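Local coordinates for conserved hypothetical secreted protein (Helicobacter pylori, PDB 4RNZ) that is a cell shape-determining M23B-family protein that probably acts as a zinc-dependent metalloendopeptidase on peptidoglycan, at residues L12-K17 / A58-S63; I68-K73 / Y77-I82. All coordinates share one frame; numbering follows the deposited sequence.

Contact 1 of 2, residues L12-K17 / A58-S63; sequences LGFLEK and ALIPIS
Phe14, on the helix that contains residues 12-17, reaches across to Ala58 and Ile60 of the strand in segment 58-63 and by itself makes the whole contact. The backbones stay well apart, with 10.4 Å between the CA atoms of Phe14 and Ala58, and the ring spans the gap. CB of Phe14 is still 5.4 Å from CD1 of Ile60 and serves as a spacer. CG stands anti to the backbone N (chi1 -179°), a setting that carries the ring away from the helix and toward the sheet, and is 4.7 Å from Ile60 CD1. Along the CD2-CE2 edge the approach closes: CD2 of Phe14 is 4.2 Å from Ile60 CD1, and CE2 comes within 4.1 Å of Ile60 CD1 and within 4.3 Å of Ala58 CB. CZ of Phe14 is also 4.3 Å from Ala58 CB.

The two partners meet the ring differently. Ile60 approaches from the opposite direction and, with its CG1 branch extended (chi2 163°), sets CD1 over one face of the ring, displaced toward the rim. Ala58 CB comes in obliquely. The contact is purely apolar and small, some 91 Å² summed over both sides, yet all three residues are buried. Trp6 meets the Phe14 ring at about 35° between planes, and Tyr45 of the adjacent strand 44-49 touches both Phe14 and Ile60. An aromatic side chain laid against Ala58 and Ile60 exemplifies a helix packed on one face of an antiparallel sheet, here in the N-terminal region of Csd3.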
ATOM      1  N   LEU A  12      14.789 -11.729 -12.528  1.00 36.61           N
ATOM      2  CA  LEU A  12      15.562 -12.579 -13.430  1.00 36.50           C
ATOM      3  C   LEU A  12      16.170 -11.767 -14.576  1.00 37.43           C
ATOM      4  O   LEU A  12      17.366 -11.890 -14.902  1.00 34.26           O
ATOM      5  CB  LEU A  12      14.640 -13.683 -13.934  1.00 39.54           C
ATOM      6  CG  LEU A  12      15.132 -14.986 -14.509  1.00 43.03           C
ATOM      7  CD1 LEU A  12      16.216 -15.624 -13.653  1.00 41.41           C
ATOM      8  CD2 LEU A  12      13.902 -15.888 -14.642  1.00 43.63           C
ATOM      9  N   GLY A  13      15.358 -10.901 -15.166  1.00 35.84           N
ATOM     10  CA  GLY A  13      15.845 -10.005 -16.188  1.00 35.51           C
ATOM     11  C   GLY A  13      16.948  -9.123 -15.657  1.00 37.54           C
ATOM     12  O   GLY A  13      17.894  -8.851 -16.365  1.00 37.65           O
ATOM     13  N   PHE A  14      16.844  -8.670 -14.400  1.00 34.94           N
ATOM     14  CA  PHE A  14      17.904  -7.850 -13.822  1.00 33.56           C
ATOM     15  C   PHE A  14      19.198  -8.671 -13.657  1.00 32.16           C
ATOM     16  O   PHE A  14      20.309  -8.177 -13.903  1.00 32.74           O
ATOM     17  CB  PHE A  14      17.428  -7.255 -12.482  1.00 32.43           C
ATOM     18  CG  PHE A  14      18.432  -6.379 -11.807  1.00 32.24           C
ATOM     19  CD1 PHE A  14      18.566  -5.041 -12.166  1.00 32.66           C
ATOM     20  CD2 PHE A  14      19.235  -6.880 -10.795  1.00 31.56           C
ATOM     21  CE1 PHE A  14      19.496  -4.241 -11.532  1.00 33.67           C
ATOM     22  CE2 PHE A  14      20.165  -6.078 -10.159  1.00 33.39           C
ATOM     23  CZ  PHE A  14      20.306  -4.764 -10.527  1.00 31.64           C
ATOM     24  N   LEU A  15      19.055  -9.916 -13.226  1.00 32.17           N
ATOM     25  CA  LEU A  15      20.225 -10.777 -13.049  1.00 31.60           C
ATOM     26  C   LEU A  15      20.932 -10.986 -14.385  1.00 33.39           C
ATOM     27  O   LEU A  15      22.151 -10.798 -14.495  1.00 33.78           O
ATOM     28  CB  LEU A  15      19.824 -12.114 -12.463  1.00 31.79           C
ATOM     29  CG  LEU A  15      19.228 -12.110 -11.064  1.00 32.05           C
ATOM     30  CD1 LEU A  15      19.102 -13.540 -10.583  1.00 31.80           C
ATOM     31  CD2 LEU A  15      20.106 -11.306 -10.110  1.00 33.07           C
ATOM     32  N   GLU A  16      20.146 -11.355 -15.389  1.00 38.50           N
ATOM     33  CA  GLU A  16      20.615 -11.535 -16.792  1.00 42.59           C
ATOM     34  C   GLU A  16      21.319 -10.294 -17.327  1.00 43.83           C
ATOM     35  O   GLU A  16      22.441 -10.362 -17.794  1.00 38.18           O
ATOM     36  CB  GLU A  16      19.420 -11.890 -17.700  1.00 45.83           C
ATOM     37  CG  GLU A  16      19.709 -11.921 -19.200  1.00 50.78           C
ATOM     38  CD  GLU A  16      18.520 -12.414 -20.018  1.00 53.79           C
ATOM     39  OE1 GLU A  16      17.406 -11.855 -19.860  1.00 53.98           O
ATOM     40  OE2 GLU A  16      18.694 -13.371 -20.811  1.00 54.90           O
ATOM     41  N   LYS A  17      20.674  -9.140 -17.210  1.00 44.14           N
ATOM     42  CA  LYS A  17      21.264  -7.890 -17.713  1.00 45.64           C
ATOM     43  C   LYS A  17      22.604  -7.562 -17.095  1.00 45.06           C
ATOM     44  O   LYS A  17      23.447  -6.933 -17.729  1.00 48.08           O
ATOM     45  CB  LYS A  17      20.308  -6.715 -17.478  1.00 50.89           C
ATOM     46  CG  LYS A  17      20.607  -5.496 -18.326  1.00 55.35           C
ATOM     47  CD  LYS A  17      19.337  -4.990 -19.003  1.00 59.98           C
ATOM     48  CE  LYS A  17      19.638  -3.935 -20.059  1.00 62.22           C
ATOM     49  NZ  LYS A  17      20.075  -2.654 -19.443  1.00 61.33           N
ATOM     50  N   ALA A  58      23.269  -4.563  -4.829  1.00 34.72           N
ATOM     51  CA  ALA A  58      21.996  -3.929  -5.154  1.00 32.28           C
ATOM     52  C   ALA A  58      21.027  -4.049  -3.990  1.00 31.09           C
ATOM     53  O   ALA A  58      20.985  -5.088  -3.288  1.00 29.41           O
ATOM     54  CB  ALA A  58      21.399  -4.546  -6.390  1.00 32.61           C
ATOM     55  N   LEU A  59      20.249  -2.974  -3.800  1.00 28.47           N
ATOM     56  CA  LEU A  59      19.197  -2.934  -2.816  1.00 28.41           C
ATOM     57  C   LEU A  59      17.922  -2.556  -3.572  1.00 28.29           C
ATOM     58  O   LEU A  59      17.834  -1.457  -4.137  1.00 27.61           O
ATOM     59  CB  LEU A  59      19.503  -1.928  -1.717  1.00 29.93           C
ATOM     60  CG  LEU A  59      20.726  -2.212  -0.839  1.00 31.75           C
ATOM     61  CD1 LEU A  59      20.982  -1.016   0.064  1.00 33.70           C
ATOM     62  CD2 LEU A  59      20.544  -3.481  -0.015  1.00 31.88           C
ATOM     63  N   ILE A  60      16.980  -3.492  -3.603  1.00 28.03           N
ATOM     64  CA  ILE A  60      15.772  -3.396  -4.416  1.00 28.51           C
ATOM     65  C   ILE A  60      14.551  -3.627  -3.519  1.00 29.55           C
ATOM     66  O   ILE A  60      14.342  -4.728  -3.008  1.00 27.29           O
ATOM     67  CB  ILE A  60      15.774  -4.436  -5.548  1.00 30.79           C
ATOM     68  CG1 ILE A  60      17.011  -4.262  -6.456  1.00 30.98           C
ATOM     69  CG2 ILE A  60      14.505  -4.324  -6.383  1.00 31.29           C
ATOM     70  CD1 ILE A  60      17.287  -5.488  -7.335  1.00 31.86           C
ATOM     71  N   PRO A  61      13.751  -2.578  -3.290  1.00 29.65           N
ATOM     72  CA  PRO A  61      12.659  -2.732  -2.339  1.00 30.77           C
ATOM     73  C   PRO A  61      11.570  -3.626  -2.901  1.00 28.66           C
ATOM     74  O   PRO A  61      11.271  -3.525  -4.080  1.00 27.69           O
ATOM     75  CB  PRO A  61      12.111  -1.309  -2.194  1.00 32.66           C
ATOM     76  CG  PRO A  61      13.133  -0.409  -2.786  1.00 35.42           C
ATOM     77  CD  PRO A  61      13.841  -1.212  -3.818  1.00 32.51           C
ATOM     78  N   ILE A  62      11.016  -4.499  -2.069  1.00 30.06           N
ATOM     79  CA  ILE A  62       9.840  -5.280  -2.434  1.00 34.99           C
ATOM     80  C   ILE A  62       8.597  -4.890  -1.626  1.00 38.20           C
ATOM     81  O   ILE A  62       7.515  -5.327  -1.957  1.00 43.33           O
ATOM     82  CB  ILE A  62      10.064  -6.803  -2.390  1.00 38.95           C
ATOM     83  CG1 ILE A  62      10.628  -7.271  -1.066  1.00 43.80           C
ATOM     84  CG2 ILE A  62      11.009  -7.252  -3.505  1.00 40.91           C
ATOM     85  CD1 ILE A  62      10.862  -8.767  -1.060  1.00 49.43           C
ATOM     86  N   SER A  63       8.763  -4.113  -0.557  1.00 33.85           N
ATOM     87  CA  SER A  63       7.635  -3.539   0.176  1.00 33.27           C
ATOM     88  C   SER A  63       8.159  -2.269   0.823  1.00 36.34           C
ATOM     89  O   SER A  63       9.277  -1.838   0.525  1.00 37.38           O
ATOM     90  CB  SER A  63       7.113  -4.509   1.240  1.00 32.15           C
ATOM     91  OG  SER A  63       8.022  -4.655   2.330  1.00 31.10           O
TER

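Contact 2 of 2, residues I68-K73 / Y77-I82; sequences IHIYKK and YFLDFI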
ATOM      1  N   ILE A  68      15.315  -6.666  -1.376  1.00 26.04           N
ATOM      2  CA  ILE A  68      16.259  -7.662  -1.826  1.00 27.48           C
ATOM      3  C   ILE A  68      17.642  -7.042  -1.735  1.00 28.26           C
ATOM      4  O   ILE A  68      17.860  -5.958  -2.266  1.00 28.41           O
ATOM      5  CB  ILE A  68      16.006  -8.012  -3.296  1.00 28.16           C
ATOM      6  CG1 ILE A  68      14.722  -8.826  -3.411  1.00 30.44           C
ATOM      7  CG2 ILE A  68      17.188  -8.771  -3.909  1.00 28.46           C
ATOM      8  CD1 ILE A  68      14.253  -8.970  -4.847  1.00 32.75           C
ATOM      9  N   HIS A  69      18.561  -7.745  -1.087  1.00 27.26           N
ATOM     10  CA  HIS A  69      19.971  -7.386  -1.110  1.00 27.64           C
ATOM     11  C   HIS A  69      20.758  -8.423  -1.909  1.00 26.94           C
ATOM     12  O   HIS A  69      20.860  -9.586  -1.494  1.00 27.62           O
ATOM     13  CB  HIS A  69      20.500  -7.324   0.323  1.00 27.63           C
ATOM     14  CG  HIS A  69      21.935  -6.895   0.432  1.00 28.99           C
ATOM     15  ND1 HIS A  69      22.744  -7.253   1.501  1.00 30.29           N
ATOM     16  CD2 HIS A  69      22.707  -6.147  -0.392  1.00 28.16           C
ATOM     17  CE1 HIS A  69      23.955  -6.755   1.315  1.00 30.20           C
ATOM     18  NE2 HIS A  69      23.952  -6.059   0.190  1.00 29.20           N
ATOM     19  N   ILE A  70      21.304  -8.000  -3.046  1.00 29.70           N
ATOM     20  CA  ILE A  70      22.187  -8.829  -3.856  1.00 31.06           C
ATOM     21  C   ILE A  70      23.596  -8.335  -3.653  1.00 33.08           C
ATOM     22  O   ILE A  70      23.856  -7.124  -3.744  1.00 29.03           O
ATOM     23  CB  ILE A  70      21.871  -8.734  -5.358  1.00 31.29           C
ATOM     24  CG1 ILE A  70      20.532  -9.426  -5.648  1.00 34.45           C
ATOM     25  CG2 ILE A  70      22.983  -9.352  -6.198  1.00 30.55           C
ATOM     26  CD1 ILE A  70      19.884  -8.987  -6.936  1.00 36.30           C
ATOM     27  N   TYR A  71      24.510  -9.255  -3.356  1.00 30.65           N
ATOM     28  CA  TYR A  71      25.904  -8.837  -3.163  1.00 32.67           C
ATOM     29  C   TYR A  71      26.846  -9.942  -3.588  1.00 31.95           C
ATOM     30  O   TYR A  71      26.526 -11.135  -3.470  1.00 29.32           O
ATOM     31  CB  TYR A  71      26.196  -8.427  -1.722  1.00 31.98           C
ATOM     32  CG  TYR A  71      25.825  -9.473  -0.716  1.00 33.49           C
ATOM     33  CD1 TYR A  71      24.512  -9.596  -0.284  1.00 31.57           C
ATOM     34  CD2 TYR A  71      26.771 -10.368  -0.203  1.00 31.75           C
ATOM     35  CE1 TYR A  71      24.152 -10.556   0.632  1.00 31.74           C
ATOM     36  CE2 TYR A  71      26.406 -11.332   0.717  1.00 31.10           C
ATOM     37  CZ  TYR A  71      25.094 -11.415   1.125  1.00 31.84           C
ATOM     38  OH  TYR A  71      24.689 -12.361   2.019  1.00 35.88           O
ATOM     39  N   LYS A  72      27.979  -9.516  -4.129  1.00 36.25           N
ATOM     40  CA  LYS A  72      29.050 -10.427  -4.516  1.00 41.70           C
ATOM     41  C   LYS A  72      29.980 -10.609  -3.325  1.00 40.27           C
ATOM     42  O   LYS A  72      30.462  -9.625  -2.785  1.00 39.92           O
ATOM     43  CB  LYS A  72      29.816  -9.851  -5.701  1.00 42.17           C
ATOM     44  CG  LYS A  72      30.805 -10.846  -6.279  1.00 48.76           C
ATOM     45  CD  LYS A  72      31.444 -10.355  -7.562  1.00 48.45           C
ATOM     46  CE  LYS A  72      32.353 -11.446  -8.108  1.00 52.83           C
ATOM     47  NZ  LYS A  72      32.726 -11.147  -9.513  1.00 53.42           N
ATOM     48  N   LYS A  73      30.190 -11.852  -2.885  1.00 41.53           N
ATOM     49  CA  LYS A  73      31.190 -12.137  -1.848  1.00 44.53           C
ATOM     50  C   LYS A  73      32.160 -13.208  -2.363  1.00 44.23           C
ATOM     51  O   LYS A  73      31.745 -14.314  -2.738  1.00 41.27           O
ATOM     52  CB  LYS A  73      30.533 -12.553  -0.529  1.00 48.09           C
ATOM     53  CG  LYS A  73      31.477 -13.177   0.491  1.00 55.18           C
ATOM     54  CD  LYS A  73      31.124 -12.854   1.944  1.00 59.65           C
ATOM     55  CE  LYS A  73      29.693 -13.222   2.319  1.00 63.07           C
ATOM     56  NZ  LYS A  73      29.406 -14.680   2.225  1.00 64.41           N
ATOM     57  N   TYR A  77      27.721 -14.686  -5.904  1.00 38.42           N
ATOM     58  CA  TYR A  77      26.673 -13.734  -5.596  1.00 35.00           C
ATOM     59  C   TYR A  77      25.741 -14.380  -4.617  1.00 34.97           C
ATOM     60  O   TYR A  77      25.588 -15.609  -4.583  1.00 34.01           O
ATOM     61  CB  TYR A  77      25.915 -13.322  -6.858  1.00 35.33           C
ATOM     62  CG  TYR A  77      26.631 -12.283  -7.686  1.00 35.74           C
ATOM     63  CD1 TYR A  77      26.439 -10.926  -7.454  1.00 36.46           C
ATOM     64  CD2 TYR A  77      27.485 -12.652  -8.716  1.00 35.48           C
ATOM     65  CE1 TYR A  77      27.074  -9.969  -8.228  1.00 37.36           C
ATOM     66  CE2 TYR A  77      28.123 -11.711  -9.488  1.00 36.19           C
ATOM     67  CZ  TYR A  77      27.920 -10.368  -9.246  1.00 36.90           C
ATOM     68  OH  TYR A  77      28.562  -9.439 -10.033  1.00 37.76           O
ATOM     69  N   PHE A  78      25.124 -13.540  -3.795  1.00 32.73           N
ATOM     70  CA  PHE A  78      24.189 -13.994  -2.789  1.00 32.26           C
ATOM     71  C   PHE A  78      22.944 -13.122  -2.837  1.00 29.70           C
ATOM     72  O   PHE A  78      23.016 -12.013  -3.293  1.00 28.79           O
ATOM     73  CB  PHE A  78      24.858 -13.883  -1.433  1.00 34.45           C
ATOM     74  CG  PHE A  78      25.976 -14.869  -1.248  1.00 34.81           C
ATOM     75  CD1 PHE A  78      27.265 -14.573  -1.676  1.00 36.72           C
ATOM     76  CD2 PHE A  78      25.723 -16.110  -0.709  1.00 36.57           C
ATOM     77  CE1 PHE A  78      28.280 -15.502  -1.525  1.00 38.46           C
ATOM     78  CE2 PHE A  78      26.745 -17.052  -0.565  1.00 38.27           C
ATOM     79  CZ  PHE A  78      28.015 -16.735  -0.964  1.00 36.97           C
ATOM     80  N   LEU A  79      21.820 -13.616  -2.333  1.00 30.73           N
ATOM     81  CA  LEU A  79      20.606 -12.826  -2.316  1.00 30.74           C
ATOM     82  C   LEU A  79      19.929 -13.005  -0.994  1.00 33.47           C
ATOM     83  O   LEU A  79      19.597 -14.132  -0.614  1.00 32.47           O
ATOM     84  CB  LEU A  79      19.716 -13.273  -3.470  1.00 32.03           C
ATOM     85  CG  LEU A  79      18.550 -12.369  -3.826  1.00 31.05           C
ATOM     86  CD1 LEU A  79      18.209 -12.530  -5.300  1.00 31.36           C
ATOM     87  CD2 LEU A  79      17.367 -12.651  -2.907  1.00 32.88           C
ATOM     88  N   ASP A  80      19.762 -11.899  -0.270  1.00 28.65           N
ATOM     89  CA  ASP A  80      19.060 -11.916   1.001  1.00 32.09           C
ATOM     90  C   ASP A  80      17.842 -11.015   0.884  1.00 28.64           C
ATOM     91  O   ASP A  80      17.837 -10.081   0.098  1.00 28.35           O
ATOM     92  CB  ASP A  80      19.925 -11.389   2.168  1.00 31.39           C
ATOM     93  CG  ASP A  80      21.137 -12.247   2.445  1.00 37.09           C
ATOM     94  OD1 ASP A  80      21.050 -13.469   2.282  1.00 38.11           O
ATOM     95  OD2 ASP A  80      22.181 -11.692   2.842  1.00 37.41           O
ATOM     96  N   PHE A  81      16.845 -11.296   1.709  1.00 29.62           N
ATOM     97  CA  PHE A  81      15.695 -10.414   1.884  1.00 28.82           C
ATOM     98  C   PHE A  81      15.923  -9.760   3.223  1.00 29.96           C
ATOM     99  O   PHE A  81      16.000 -10.451   4.227  1.00 30.14           O
ATOM    100  CB  PHE A  81      14.421 -11.221   1.848  1.00 29.32           C
ATOM    101  CG  PHE A  81      14.115 -11.779   0.488  1.00 29.28           C
ATOM    102  CD1 PHE A  81      13.400 -11.032  -0.443  1.00 30.76           C
ATOM    103  CD2 PHE A  81      14.558 -13.042   0.128  1.00 33.22           C
ATOM    104  CE1 PHE A  81      13.132 -11.532  -1.717  1.00 30.01           C
ATOM    105  CE2 PHE A  81      14.287 -13.551  -1.133  1.00 32.97           C
ATOM    106  CZ  PHE A  81      13.579 -12.796  -2.059  1.00 32.35           C
ATOM    107  N   ILE A  82      16.074  -8.437   3.240  1.00 29.79           N
ATOM    108  CA  ILE A  82      16.451  -7.745   4.466  1.00 29.98           C
ATOM    109  C   ILE A  82      15.552  -6.554   4.764  1.00 28.38           C
ATOM    110  O   ILE A  82      14.903  -6.044   3.854  1.00 29.11           O
ATOM    111  CB  ILE A  82      17.923  -7.276   4.395  1.00 29.80           C
ATOM    112  CG1 ILE A  82      18.113  -6.233   3.309  1.00 30.99           C
ATOM    113  CG2 ILE A  82      18.845  -8.464   4.156  1.00 31.76           C
ATOM    114  CD1 ILE A  82      19.472  -5.552   3.353  1.00 32.10           C
TER
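Strands 68-73 and 77-82 run antiparallel at 154°, with backbone hydrogen bonds in both directions at the pairs His69-Asp80 and Tyr71-Phe78, the shortest being His69 N to Asp80 O at 2.7 Å. On the face with these two pairs, the first torsion of Tyr71 (chi1 54°) places CG between the backbone N and the carbonyl carbon and swings the ring across strand 77-82. Phe78 CB thereby stands over one ring face, 3.6 Å from Tyr71 CZ, whereas the two rings are nearly parallel but slid so far apart that they barely overlap. The same swing lets Tyr71 OH donate to Asp80 OD2 at 2.7 Å, on the syn side and 33° out of the carboxylate plane. Lys73 bends back to place NZ over a face of the Phe78 ring, 4.3 Å from its centroid, in a cation-pi contact. His69 NE2 is hydrogen-bonded to Gln57 OE1 on strand 55-61, while its CB meets Ile82 CD1.

The face carrying Ile68, Ile70, Leu79 and Phe81 is mainly apolar. Ile68 CG1 lies 3.6 Å from Phe81 CE1, and Leu79 crosses both isoleucines, its CG near Ile68 CG2 and its CD1 near Ile70 CG1. At the far end, Lys72 CB sits over the Tyr77 ring, whose OH is hydrogen-bonded to Leu55 O. Leu11 of helix 11-17 touches Ile70 and Leu79. This is the last hairpin of a four-strand meander, within a five-stranded antiparallel sheet.

Overall arrangement
Both contacts belong to one antiparallel sheet: strand 55-61 of contact 1 is the neighbour of strand 66-73 of contact 2, joined by backbone bonds such as Ile68 N to Ile60 O. Contact 1 is buried and wholly apolar, linking helix to sheet through a few side-chain atoms. Contact 2 is a surface contact between successive strands, far larger and combining main-chain bonds with polar and aromatic groups on one face and mainly apolar ones on the other. From contact 2, Phe81 also packs on helix 30-36. That helix carries Glu34, which binds zinc together with His219, Asp223 and His301, consistent with an N-terminal region that blocks the active site.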